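Local structure of DUF2790 domain-containing protein (Pseudomonas aeruginosa, 4F98) at residues P42-Y47 against L54-F59; L29-N34 against F59-G64. The protein is of unknown function but belongs to the DUF2790 family, carries a signal sequence in its natural form, and forms a two-chain assembly built on small antiparallel sheets. All coordinates share one frame; numbering follows the deposited sequence.

Contact 1 (P42-Y47 against L54-F59)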
loop_
_atom_site.group_PDB
_atom_site.type_symbol
_atom_site.label_atom_id
_atom_site.label_comp_id
_atom_site.label_asym_id
_atom_site.label_seq_id
_atom_site.Cartn_x
_atom_site.Cartn_y
_atom_site.Cartn_z
ATOM N N PRO A 42 -2.139 -1.969 -8.732
ATOM C CA PRO A 42 -0.725 -2.302 -8.787
ATOM C C PRO A 42 0.175 -1.134 -8.423
ATOM O O PRO A 42 -0.172 0.039 -8.594
ATOM C CB PRO A 42 -0.505 -2.733 -10.251
ATOM C CG PRO A 42 -1.534 -2.025 -10.980
ATOM C CD PRO A 42 -2.740 -1.958 -10.078
ATOM N N VAL A 43 1.319 -1.484 -7.860
ATOM C CA VAL A 43 2.351 -0.528 -7.486
ATOM C C VAL A 43 3.717 -1.125 -7.777
ATOM O O VAL A 43 3.961 -2.315 -7.539
ATOM C CB VAL A 43 2.225 -0.124 -5.982
ATOM C CG1 VAL A 43 2.166 -1.331 -5.060
ATOM C CG2 VAL A 43 3.341 0.839 -5.569
ATOM N N THR A 44 4.587 -0.277 -8.317
ATOM C CA THR A 44 5.983 -0.596 -8.519
ATOM C C THR A 44 6.818 0.318 -7.648
ATOM O O THR A 44 6.578 1.525 -7.613
ATOM C CB THR A 44 6.370 -0.427 -9.976
ATOM O OG1 THR A 44 5.522 -1.274 -10.757
ATOM C CG2 THR A 44 7.836 -0.793 -10.209
ATOM N N VAL A 45 7.779 -0.258 -6.951
ATOM C CA VAL A 45 8.742 0.450 -6.131
ATOM C C VAL A 45 10.158 0.150 -6.611
ATOM O O VAL A 45 10.475 -0.992 -6.921
ATOM C CB VAL A 45 8.593 0.090 -4.633
ATOM C CG1 VAL A 45 9.773 0.636 -3.800
ATOM C CG2 VAL A 45 7.251 0.594 -4.100
ATOM N N VAL A 46 10.992 1.191 -6.719
ATOM C CA VAL A 46 12.436 1.024 -6.809
ATOM C C VAL A 46 13.031 1.589 -5.531
ATOM O O VAL A 46 12.781 2.742 -5.189
ATOM C CB VAL A 46 13.050 1.673 -8.044
ATOM C CG1 VAL A 46 14.595 1.487 -8.064
ATOM C CG2 VAL A 46 12.366 1.124 -9.305
ATOM N N TYR A 47 13.804 0.777 -4.826
ATOM C CA TYR A 47 14.468 1.201 -3.594
ATOM C C TYR A 47 15.963 0.874 -3.645
ATOM O O TYR A 47 16.400 -0.006 -4.379
ATOM C CB TYR A 47 13.757 0.621 -2.338
ATOM C CG TYR A 47 14.001 -0.830 -2.065
ATOM C CD1 TYR A 47 15.102 -1.241 -1.315
ATOM C CD2 TYR A 47 13.143 -1.801 -2.574
ATOM C CE1 TYR A 47 15.345 -2.585 -1.085
ATOM C CE2 TYR A 47 13.383 -3.168 -2.334
ATOM C CZ TYR A 47 14.488 -3.548 -1.608
ATOM O OH TYR A 47 14.748 -4.871 -1.375
ATOM N N LEU A 54 20.228 -1.274 -6.123
ATOM C CA LEU A 54 18.831 -0.968 -6.429
ATOM C C LEU A 54 18.024 -2.232 -6.636
ATOM O O LEU A 54 18.539 -3.248 -7.083
ATOM C CB LEU A 54 18.725 -0.077 -7.658
ATOM C CG LEU A 54 19.480 1.250 -7.595
ATOM C CD1 LEU A 54 19.170 2.080 -8.829
ATOM C CD2 LEU A 54 19.191 2.048 -6.330
ATOM N N HIS A 55 16.738 -2.131 -6.310
ATOM C CA HIS A 55 15.807 -3.247 -6.392
ATOM C C HIS A 55 14.463 -2.750 -6.899
ATOM O O HIS A 55 13.962 -1.740 -6.383
ATOM C CB HIS A 55 15.586 -3.848 -5.001
ATOM C CG HIS A 55 16.845 -4.281 -4.318
ATOM N ND1 HIS A 55 17.318 -5.570 -4.394
ATOM C CD2 HIS A 55 17.728 -3.606 -3.544
ATOM C CE1 HIS A 55 18.443 -5.671 -3.701
ATOM N NE2 HIS A 55 18.717 -4.490 -3.184
ATOM N N LYS A 56 13.925 -3.404 -7.920
ATOM C CA LYS A 56 12.588 -3.134 -8.436
ATOM C C LYS A 56 11.654 -4.256 -8.015
ATOM O O LYS A 56 11.937 -5.433 -8.279
ATOM C CB LYS A 56 12.612 -3.037 -9.961
ATOM C CG LYS A 56 11.246 -2.810 -10.645
ATOM C CD LYS A 56 11.347 -2.898 -12.195
ATOM C CE LYS A 56 11.954 -1.682 -12.815
ATOM N NZ LYS A 56 12.316 -1.885 -14.226
ATOM N N ILE A 57 10.537 -3.886 -7.403
ATOM C CA ILE A 57 9.504 -4.834 -6.952
ATOM C C ILE A 57 8.145 -4.325 -7.428
ATOM O O ILE A 57 7.944 -3.116 -7.565
ATOM C CB ILE A 57 9.548 -5.058 -5.433
ATOM C CG1 ILE A 57 9.507 -3.728 -4.671
ATOM C CG2 ILE A 57 10.809 -5.869 -5.058
ATOM C CD1 ILE A 57 9.303 -3.860 -3.162
ATOM N N ARG A 58 7.248 -5.244 -7.747
ATOM C CA ARG A 58 5.900 -4.890 -8.159
ATOM C C ARG A 58 4.896 -5.790 -7.461
ATOM O O ARG A 58 5.095 -7.004 -7.344
ATOM C CB ARG A 58 5.736 -4.905 -9.677
ATOM C CG ARG A 58 4.400 -4.339 -10.164
ATOM C CD ARG A 58 4.293 -4.214 -11.679
ATOM N NE ARG A 58 4.710 -5.432 -12.359
ATOM C CZ ARG A 58 5.781 -5.528 -13.151
ATOM N NH1 ARG A 58 6.582 -4.469 -13.386
ATOM N NH2 ARG A 58 6.051 -6.700 -13.689
ATOM N N PHE A 59 3.832 -5.165 -6.963
ATOM C CA PHE A 59 2.913 -5.833 -6.048
ATOM C C PHE A 59 1.595 -5.045 -6.051
ATOM O O PHE A 59 1.349 -4.279 -6.997
ATOM C CB PHE A 59 3.588 -5.999 -4.655
ATOM C CG PHE A 59 4.123 -4.714 -4.068
ATOM C CD1 PHE A 59 5.347 -4.201 -4.464
ATOM C CD2 PHE A 59 3.424 -4.044 -3.084
ATOM C CE1 PHE A 59 5.830 -3.009 -3.947
ATOM C CE2 PHE A 59 3.909 -2.860 -2.543
ATOM C CZ PHE A 59 5.135 -2.345 -2.978
#
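Val43 and Phe59, Val45 and Ile57, and Tyr47 and His55 form three hydrogen-bonded pairs that zip strand 42-47 to strand 54-59 in antiparallel fashion. Each pair is closed by two backbone bonds, such as Val45 N to Ile57 O at 2.9 Å. Between them, Thr44 with Arg58 and Val46 with Lys56 make the non-hydrogen-bonded pairs, where CA-H groups lean on carbonyl oxygens; Val46 CA lies 3.2 Å from His55 O.

The apolar work is done on the face carrying Val43, Val45, Ile57 and Phe59. Val43 CG1 sits over the Phe59 ring in a CH-pi contact, 3.6 Å from the ring centroid, and the same ring meets Val45 CG2 at its edge, 3.8 Å from CZ. The first torsion of Phe59 (chi1 54°) sets CG between backbone N and carbonyl carbon, which swings the ring across toward the two valines. Beta-branched residues suit these places, being at home in extended chain and offering compact methyls to a flat ring. Trp62 of the second subunit packs on Val45, Ile57 and Phe59.

Farther along the same face, Tyr47 lies over His55: CB of His55 stands above the phenol ring, 3.8 Å from its centroid, while the two ring planes, 17° apart, are slid so far that they barely overlap. The imidazole can still use both nitrogens, ND1 with Glu15 and NE2 with Asp49.

On the other face, Thr44 and Arg58 run side by side, Thr44 CG2 touches Lys56 CG at 4.0 Å, and carbonyls of Gly9 and Leu12 hold Lys56 NZ.

The chemistry thus divides the hairpin: one face, mainly aromatic and aliphatic with polar His55 at its end, helps build the subunit interface; the other is mixed, with Thr44, Lys56 and Arg58 beside the buried Val46.

Contact 2 (L29-N34 against F59-G64)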
loop_
_atom_site.group_PDB
_atom_site.type_symbol
_atom_site.label_atom_id
_atom_site.label_comp_id
_atom_site.label_asym_id
_atom_site.label_seq_id
_atom_site.Cartn_x
_atom_site.Cartn_y
_atom_site.Cartn_z
ATOM N N LEU A 29 13.395 5.285 -4.179
ATOM C CA LEU A 29 13.686 6.158 -5.328
ATOM C C LEU A 29 12.516 6.373 -6.262
ATOM O O LEU A 29 12.439 7.406 -6.923
ATOM C CB LEU A 29 14.874 5.608 -6.110
ATOM C CG LEU A 29 16.198 5.409 -5.335
ATOM C CD1 LEU A 29 17.295 5.094 -6.325
ATOM C CD2 LEU A 29 16.555 6.582 -4.457
ATOM N N HIS A 30 11.605 5.408 -6.331
ATOM C CA HIS A 30 10.428 5.507 -7.174
ATOM C C HIS A 30 9.301 4.741 -6.531
ATOM O O HIS A 30 9.509 3.663 -5.987
ATOM C CB HIS A 30 10.681 4.890 -8.564
ATOM C CG HIS A 30 9.440 4.787 -9.393
ATOM N ND1 HIS A 30 8.759 3.609 -9.567
ATOM C CD2 HIS A 30 8.710 5.736 -10.021
ATOM C CE1 HIS A 30 7.674 3.834 -10.284
ATOM N NE2 HIS A 30 7.622 5.118 -10.580
ATOM N N ARG A 31 8.101 5.295 -6.609
ATOM C CA ARG A 31 6.887 4.538 -6.324
ATOM C C ARG A 31 5.768 5.075 -7.192
ATOM O O ARG A 31 5.662 6.279 -7.415
ATOM C CB ARG A 31 6.560 4.573 -4.820
ATOM C CG ARG A 31 6.224 5.941 -4.213
ATOM C CD ARG A 31 4.757 6.120 -4.039
ATOM N NE ARG A 31 4.195 5.268 -2.984
ATOM C CZ ARG A 31 3.244 4.335 -3.110
ATOM N NH1 ARG A 31 2.637 4.089 -4.269
ATOM N NH2 ARG A 31 2.864 3.658 -2.032
ATOM N N THR A 32 4.932 4.186 -7.714
ATOM C CA THR A 32 3.786 4.552 -8.550
ATOM C C THR A 32 2.933 5.609 -7.851
ATOM O O THR A 32 2.671 5.506 -6.657
ATOM C CB THR A 32 2.903 3.328 -8.818
ATOM O OG1 THR A 32 3.750 2.276 -9.318
ATOM C CG2 THR A 32 1.773 3.672 -9.804
ATOM N N ASP A 33 2.512 6.626 -8.585
ATOM C CA ASP A 33 1.590 7.606 -7.998
ATOM C C ASP A 33 0.169 7.028 -8.115
ATOM O O ASP A 33 -0.477 7.077 -9.171
ATOM C CB ASP A 33 1.700 9.014 -8.600
ATOM C CG ASP A 33 1.011 10.078 -7.721
ATOM O OD1 ASP A 33 0.269 9.696 -6.785
ATOM O OD2 ASP A 33 1.178 11.297 -7.969
ATOM N N ASN A 34 -0.302 6.491 -6.992
ATOM C CA ASN A 34 -1.656 5.933 -6.876
ATOM C C ASN A 34 -2.577 6.813 -6.031
ATOM O O ASN A 34 -3.632 6.368 -5.588
ATOM C CB ASN A 34 -1.601 4.492 -6.338
ATOM C CG ASN A 34 -1.137 3.505 -7.371
ATOM O OD1 ASN A 34 -1.499 3.633 -8.545
ATOM N ND2 ASN A 34 -0.370 2.506 -6.948
ATOM N N PHE A 59 3.832 -5.165 -6.963
ATOM C CA PHE A 59 2.913 -5.833 -6.048
ATOM C C PHE A 59 1.595 -5.045 -6.051
ATOM O O PHE A 59 1.349 -4.279 -6.997
ATOM C CB PHE A 59 3.588 -5.999 -4.655
ATOM C CG PHE A 59 4.123 -4.714 -4.068
ATOM C CD1 PHE A 59 5.347 -4.201 -4.464
ATOM C CD2 PHE A 59 3.424 -4.044 -3.084
ATOM C CE1 PHE A 59 5.830 -3.009 -3.947
ATOM C CE2 PHE A 59 3.909 -2.860 -2.543
ATOM C CZ PHE A 59 5.135 -2.345 -2.978
ATOM N N LEU A 60 0.755 -5.249 -5.044
ATOM C CA LEU A 60 -0.551 -4.597 -4.957
ATOM C C LEU A 60 -0.626 -3.765 -3.698
ATOM O O LEU A 60 -0.015 -4.098 -2.675
ATOM C CB LEU A 60 -1.670 -5.644 -4.892
ATOM C CG LEU A 60 -1.788 -6.572 -6.094
ATOM C CD1 LEU A 60 -2.756 -7.712 -5.743
ATOM C CD2 LEU A 60 -2.213 -5.796 -7.354
ATOM N N GLU A 61 -1.389 -2.676 -3.775
ATOM C CA GLU A 61 -1.655 -1.831 -2.619
ATOM C C GLU A 61 -3.031 -1.209 -2.746
ATOM O O GLU A 61 -3.657 -1.271 -3.806
ATOM C CB GLU A 61 -0.588 -0.758 -2.503
ATOM C CG GLU A 61 -0.684 0.334 -3.564
ATOM C CD GLU A 61 0.351 1.443 -3.394
ATOM O OE1 GLU A 61 1.209 1.383 -2.481
ATOM O OE2 GLU A 61 0.328 2.409 -4.190
ATOM N N TRP A 62 -3.484 -0.586 -1.676
ATOM C CA TRP A 62 -4.714 0.189 -1.726
ATOM C C TRP A 62 -4.389 1.606 -2.218
ATOM O O TRP A 62 -3.401 2.206 -1.799
ATOM C CB TRP A 62 -5.370 0.242 -0.369
ATOM C CG TRP A 62 -5.903 -1.078 0.064
ATOM C CD1 TRP A 62 -5.187 -2.188 0.403
ATOM C CD2 TRP A 62 -7.288 -1.458 0.160
ATOM N NE1 TRP A 62 -6.023 -3.210 0.751
ATOM C CE2 TRP A 62 -7.316 -2.799 0.601
ATOM C CE3 TRP A 62 -8.501 -0.792 -0.059
ATOM C CZ2 TRP A 62 -8.511 -3.493 0.817
ATOM C CZ3 TRP A 62 -9.694 -1.489 0.155
ATOM C CH2 TRP A 62 -9.682 -2.822 0.588
ATOM N N GLY A 63 -5.206 2.105 -3.128
ATOM C CA GLY A 63 -5.032 3.442 -3.657
ATOM C C GLY A 63 -5.156 4.508 -2.588
ATOM O O GLY A 63 -5.667 4.268 -1.492
ATOM N N GLY A 64 -4.679 5.693 -2.921
ATOM C CA GLY A 64 -4.610 6.780 -1.982
ATOM C C GLY A 64 -5.898 7.513 -1.690
ATOM O O GLY A 64 -5.895 8.349 -0.804
#
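Glu61 OE2 is gripped by two donors, Arg31 NH1 at 2.9 Å and Asn34 ND2 at 2.8 Å. The arginine uses the syn lone pair, whereas the amide arrives on the anti side, 25° out of the carboxylate plane, along an almost straight N-H line of 178°. Glu61 OE1 completes the salt bridge by accepting from Arg31 NH2 at 2.8 Å, again through its syn lone pair. The guanidinium therefore meets the carboxylate end-on, one nitrogen to each oxygen, with the planes only 27° apart.

Arginine suits this place because its flat, many-handed head can serve several acceptors at once. NH1 also binds Thr32 O at 2.8 Å, close to the guanidinium plane, which helps fix the rotation of the head. To bring it there the chain curls, bending at chi2 and again at chi3. Glu61, by contrast, is extended beyond CG, which carries its carboxylate to the arginine and the amide. Its buried carboxylate would probably be kept ionised by the arginine's charge. Asn34 can bridge because its amide has two hydrogens: ND2 also donates to Pro42 O on the middle strand.

A backbone bond finishes the contact, Gly64 N to Asn34 O at 2.9 Å, with the donor lying above the carbonyl plane. Arg31 has further work at the dimer interface, where NE binds Gly63 O and NH2 binds Trp62 O of the second subunit.

Together these bonds form a partly buried polar cluster centred on the carboxylate of Glu61. It links strand 27-31 and the loop after it to strand 54-62 and the residues that follow, across one face of the middle strand of a three-stranded antiparallel sheet and beside the subunit interface.

From the N terminus, the chain runs through strand 27-31 into the loop that carries Asn34, then along strand 40-48, round a short loop, and back in strand 54-62. Contact 1 closes the short loop of this hairpin, with six residues between its two segments. Contact 2 joins residues before and after it, so contact 1 lies within a longer loop, and Phe59 belongs to both. The middle strand joins the two sites: Val43 packs on both Arg31 and Glu61, while Thr44 and Val46 bond back to Thr32 and Leu29. Thus contact 1 knits neighbouring strands, contact 2 ties the outermost ones, and both border the second subunit.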